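Side-chain contact in pks18 (PDB 1TED), which probably makes tri- and tetraketide alpha-pyrones by extending medium- and long-chain acyl-CoA starters with malonyl-CoA, as a homodimeric type III polyketide synthase: residues P70-K75 and I220-G225. Residues are numbered along the deposited sequence; the frame is centred on the assembly and turned at random.
With MYR (myristic acid), chain E.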
ATOM      1  N   PRO A  70      34.435   1.728 -12.676  1.00 56.76           N
ATOM      2  CA  PRO A  70      34.570   0.816 -13.816  1.00 56.95           C
ATOM      3  C   PRO A  70      34.245  -0.651 -13.517  1.00 57.71           C
ATOM      4  O   PRO A  70      33.602  -1.318 -14.328  1.00 57.92           O
ATOM      5  CB  PRO A  70      36.022   1.019 -14.239  1.00 57.17           C
ATOM      6  CG  PRO A  70      36.250   2.458 -13.928  1.00 56.44           C
ATOM      7  CD  PRO A  70      35.629   2.585 -12.558  1.00 56.64           C
ATOM      8  N   ARG A  71      34.691  -1.150 -12.364  1.00 58.00           N
ATOM      9  CA  ARG A  71      34.437  -2.539 -11.973  1.00 59.19           C
ATOM     10  C   ARG A  71      32.947  -2.745 -11.731  1.00 58.91           C
ATOM     11  O   ARG A  71      32.306  -3.598 -12.350  1.00 58.77           O
ATOM     12  CB  ARG A  71      35.182  -2.886 -10.682  1.00 60.15           C
ATOM     13  CG  ARG A  71      36.660  -2.580 -10.687  1.00 62.59           C
ATOM     14  CD  ARG A  71      37.252  -2.805  -9.303  1.00 65.25           C
ATOM     15  NE  ARG A  71      38.341  -1.872  -9.031  1.00 67.59           N
ATOM     16  CZ  ARG A  71      38.694  -1.470  -7.814  1.00 68.90           C
ATOM     17  NH1 ARG A  71      38.045  -1.927  -6.749  1.00 70.49           N
ATOM     18  NH2 ARG A  71      39.678  -0.591  -7.665  1.00 69.68           N
ATOM     19  N   VAL A  72      32.412  -1.949 -10.811  1.00 58.11           N
ATOM     20  CA  VAL A  72      31.007  -2.014 -10.444  1.00 57.93           C
ATOM     21  C   VAL A  72      30.106  -1.544 -11.583  1.00 57.47           C
ATOM     22  O   VAL A  72      29.017  -1.028 -11.348  1.00 61.40           O
ATOM     23  CB  VAL A  72      30.739  -1.152  -9.177  1.00 57.56           C
ATOM     24  CG1 VAL A  72      31.031   0.306  -9.470  1.00 59.79           C
ATOM     25  CG2 VAL A  72      29.303  -1.327  -8.702  1.00 57.12           C
ATOM     26  N   TYR A  73      30.558  -1.711 -12.817  1.00 55.08           N
ATOM     27  CA  TYR A  73      29.767  -1.306 -13.977  1.00 52.77           C
ATOM     28  C   TYR A  73      29.922  -2.329 -15.087  1.00 51.75           C
ATOM     29  O   TYR A  73      28.959  -2.638 -15.789  1.00 50.93           O
ATOM     30  CB  TYR A  73      30.183   0.089 -14.474  1.00 52.08           C
ATOM     31  CG  TYR A  73      29.267   1.202 -13.995  1.00 50.12           C
ATOM     32  CD1 TYR A  73      28.039   1.436 -14.610  1.00 48.04           C
ATOM     33  CD2 TYR A  73      29.605   1.978 -12.884  1.00 48.80           C
ATOM     34  CE1 TYR A  73      27.166   2.411 -14.124  1.00 48.47           C
ATOM     35  CE2 TYR A  73      28.741   2.951 -12.391  1.00 47.42           C
ATOM     36  CZ  TYR A  73      27.525   3.159 -13.012  1.00 47.87           C
ATOM     37  OH  TYR A  73      26.658   4.094 -12.496  1.00 47.94           O
ATOM     38  N   GLN A  74      31.132  -2.857 -15.246  1.00 49.37           N
ATOM     39  CA  GLN A  74      31.344  -3.863 -16.268  1.00 49.69           C
ATOM     40  C   GLN A  74      30.804  -5.189 -15.747  1.00 46.78           C
ATOM     41  O   GLN A  74      30.607  -6.133 -16.511  1.00 47.11           O
ATOM     42  CB  GLN A  74      32.830  -3.985 -16.632  1.00 52.66           C
ATOM     43  CG  GLN A  74      33.775  -4.167 -15.461  1.00 56.77           C
ATOM     44  CD  GLN A  74      35.225  -4.290 -15.905  1.00 60.19           C
ATOM     45  OE1 GLN A  74      35.731  -3.452 -16.661  1.00 60.13           O
ATOM     46  NE2 GLN A  74      35.904  -5.333 -15.433  1.00 62.20           N
ATOM     47  N   LYS A  75      30.548  -5.247 -14.444  1.00 43.18           N
ATOM     48  CA  LYS A  75      30.016  -6.461 -13.836  1.00 42.03           C
ATOM     49  C   LYS A  75      28.492  -6.393 -13.656  1.00 39.86           C
ATOM     50  O   LYS A  75      27.891  -7.286 -13.069  1.00 39.72           O
ATOM     51  CB  LYS A  75      30.700  -6.717 -12.486  1.00 40.92           C
ATOM     52  N   ILE A 220      23.724   0.347  -6.544  1.00 28.35           N
ATOM     53  CA  ILE A 220      22.329   0.654  -6.834  1.00 32.08           C
ATOM     54  C   ILE A 220      22.237   1.615  -8.024  1.00 30.55           C
ATOM     55  O   ILE A 220      21.414   1.440  -8.921  1.00 29.68           O
ATOM     56  CB  ILE A 220      21.650   1.283  -5.581  1.00 33.24           C
ATOM     57  CG1 ILE A 220      20.661   0.296  -4.982  1.00 35.74           C
ATOM     58  CG2 ILE A 220      20.971   2.579  -5.922  1.00 37.70           C
ATOM     59  CD1 ILE A 220      21.309  -0.923  -4.392  1.00 32.50           C
ATOM     60  N   HIS A 221      23.103   2.620  -8.032  1.00 29.56           N
ATOM     61  CA  HIS A 221      23.097   3.600  -9.102  1.00 31.26           C
ATOM     62  C   HIS A 221      23.594   3.042 -10.425  1.00 30.85           C
ATOM     63  O   HIS A 221      23.436   3.672 -11.469  1.00 30.61           O
ATOM     64  CB  HIS A 221      23.919   4.820  -8.697  1.00 30.80           C
ATOM     65  CG  HIS A 221      23.233   5.699  -7.698  1.00 30.38           C
ATOM     66  ND1 HIS A 221      22.977   7.035  -7.934  1.00 32.88           N
ATOM     67  CD2 HIS A 221      22.755   5.440  -6.459  1.00 30.84           C
ATOM     68  CE1 HIS A 221      22.374   7.557  -6.882  1.00 27.71           C
ATOM     69  NE2 HIS A 221      22.227   6.612  -5.973  1.00 30.10           N
ATOM     70  N   SER A 222      24.188   1.856 -10.392  1.00 29.61           N
ATOM     71  CA  SER A 222      24.672   1.251 -11.623  1.00 28.62           C
ATOM     72  C   SER A 222      23.644   0.235 -12.109  1.00 29.64           C
ATOM     73  O   SER A 222      23.688  -0.198 -13.263  1.00 29.94           O
ATOM     74  CB  SER A 222      26.021   0.547 -11.399  1.00 29.97           C
ATOM     75  OG  SER A 222      25.856  -0.734 -10.807  1.00 25.10           O
ATOM     76  N   LEU A 223      22.707  -0.128 -11.235  1.00 27.59           N
ATOM     77  CA  LEU A 223      21.699  -1.127 -11.588  1.00 30.13           C
ATOM     78  C   LEU A 223      20.256  -0.666 -11.800  1.00 29.85           C
ATOM     79  O   LEU A 223      19.574  -1.156 -12.697  1.00 28.52           O
ATOM     80  CB  LEU A 223      21.682  -2.240 -10.531  1.00 28.95           C
ATOM     81  CG  LEU A 223      22.903  -3.149 -10.385  1.00 29.56           C
ATOM     82  CD1 LEU A 223      22.622  -4.183  -9.308  1.00 27.17           C
ATOM     83  CD2 LEU A 223      23.206  -3.836 -11.711  1.00 29.78           C
ATOM     84  N   PHE A 224      19.796   0.271 -10.981  1.00 30.21           N
ATOM     85  CA  PHE A 224      18.414   0.725 -11.054  1.00 31.39           C
ATOM     86  C   PHE A 224      18.020   1.623 -12.236  1.00 31.08           C
ATOM     87  O   PHE A 224      18.738   2.542 -12.614  1.00 28.66           O
ATOM     88  CB  PHE A 224      18.047   1.379  -9.720  1.00 32.26           C
ATOM     89  CG  PHE A 224      18.100   0.431  -8.546  1.00 32.94           C
ATOM     90  CD1 PHE A 224      18.673  -0.835  -8.670  1.00 35.52           C
ATOM     91  CD2 PHE A 224      17.567   0.796  -7.315  1.00 36.11           C
ATOM     92  CE1 PHE A 224      18.712  -1.723  -7.585  1.00 35.92           C
ATOM     93  CE2 PHE A 224      17.598  -0.092  -6.217  1.00 35.75           C
ATOM     94  CZ  PHE A 224      18.170  -1.349  -6.356  1.00 34.06           C
ATOM     95  N   GLY A 225      16.857   1.322 -12.810  1.00 31.79           N
ATOM     96  CA  GLY A 225      16.344   2.071 -13.944  1.00 31.16           C
ATOM     97  C   GLY A 225      14.887   2.464 -13.759  1.00 30.55           C
ATOM     98  O   GLY A 225      14.299   2.207 -12.708  1.00 30.52           O
TER
HETATM   99  C1  MYR E3045      22.629   6.877 -12.858  1.00 54.00           C
HETATM  100  O1  MYR E3045      22.718   6.841 -14.083  1.00 54.28           O
HETATM  101  O2  MYR E3045      23.630   6.659 -12.174  1.00 54.78           O
HETATM  102  C2  MYR E3045      21.290   7.192 -12.188  1.00 53.49           C
HETATM  103  C3  MYR E3045      20.747   5.968 -11.448  1.00 51.31           C
HETATM  104  C4  MYR E3045      19.393   6.270 -10.802  1.00 48.26           C
HETATM  105  C5  MYR E3045      18.863   5.066 -10.020  1.00 45.41           C
HETATM  106  C6  MYR E3045      19.741   4.718  -8.815  1.00 42.55           C
HETATM  107  C7  MYR E3045      19.674   5.773  -7.706  1.00 40.21           C
HETATM  108  C8  MYR E3045      18.301   5.825  -7.034  1.00 38.57           C
HETATM  109  C9  MYR E3045      17.970   4.513  -6.319  1.00 38.26           C
HETATM  110  C10 MYR E3045      16.540   4.535  -5.779  1.00 37.39           C
HETATM  111  C11 MYR E3045      16.186   3.200  -5.120  1.00 39.06           C
HETATM  112  C12 MYR E3045      14.738   3.197  -4.625  1.00 37.48           C
HETATM  113  C13 MYR E3045      14.377   1.832  -4.039  1.00 38.37           C
HETATM  114  C14 MYR E3045      12.919   1.798  -3.575  1.00 40.58           C
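Tyr73 and Ser222 make a buried CH-pi contact that seats helix 68-74 against the C-terminal part of helix 215-223, beside the carboxylate end of the bound fatty acid. The methylene of Ser222 lies over one face of the phenol ring, its CB 3.6 Å from the Tyr73 ring centroid and 19° off the normal. It is displaced toward the hydroxyl end, coming within 3.4 Å of Tyr73 CZ. A small residue suits this place because the helix backbone can come close to the ring: Ser222 CA itself is 3.7 Å from Tyr73 CE1. The serine OG sits between its own backbone N and carbonyl carbon (chi1 80°), from where it bonds to the carbonyl of Val219 one turn earlier, so the buried hydroxyl is satisfied within its own helix. That OG also approaches Val72 O at 3.2 Å, while the branched Val72 side chain packs on Val218 and Val219. Gln49, Ala53 and Val56 of helix 49-57 add further packing around the tyrosine.

In this thiolase-fold enzyme of the chalcone synthase family, another side of helix 215-223 faces bound myristic acid. His221, a probable substrate-binding residue, turns one imidazole face to the fatty chain, with MYR C7 3.1 Å above the ring plane and over its centre. Ile220 CG2 packs on MYR C9 at 3.6 Å, and the rim of the Phe224 ring meets MYR C11 in plane, hydrophobic groups suited to an aliphatic chain. Arg81 hydrogen-bonds to the backbone carbonyls of both His221 and Phe224.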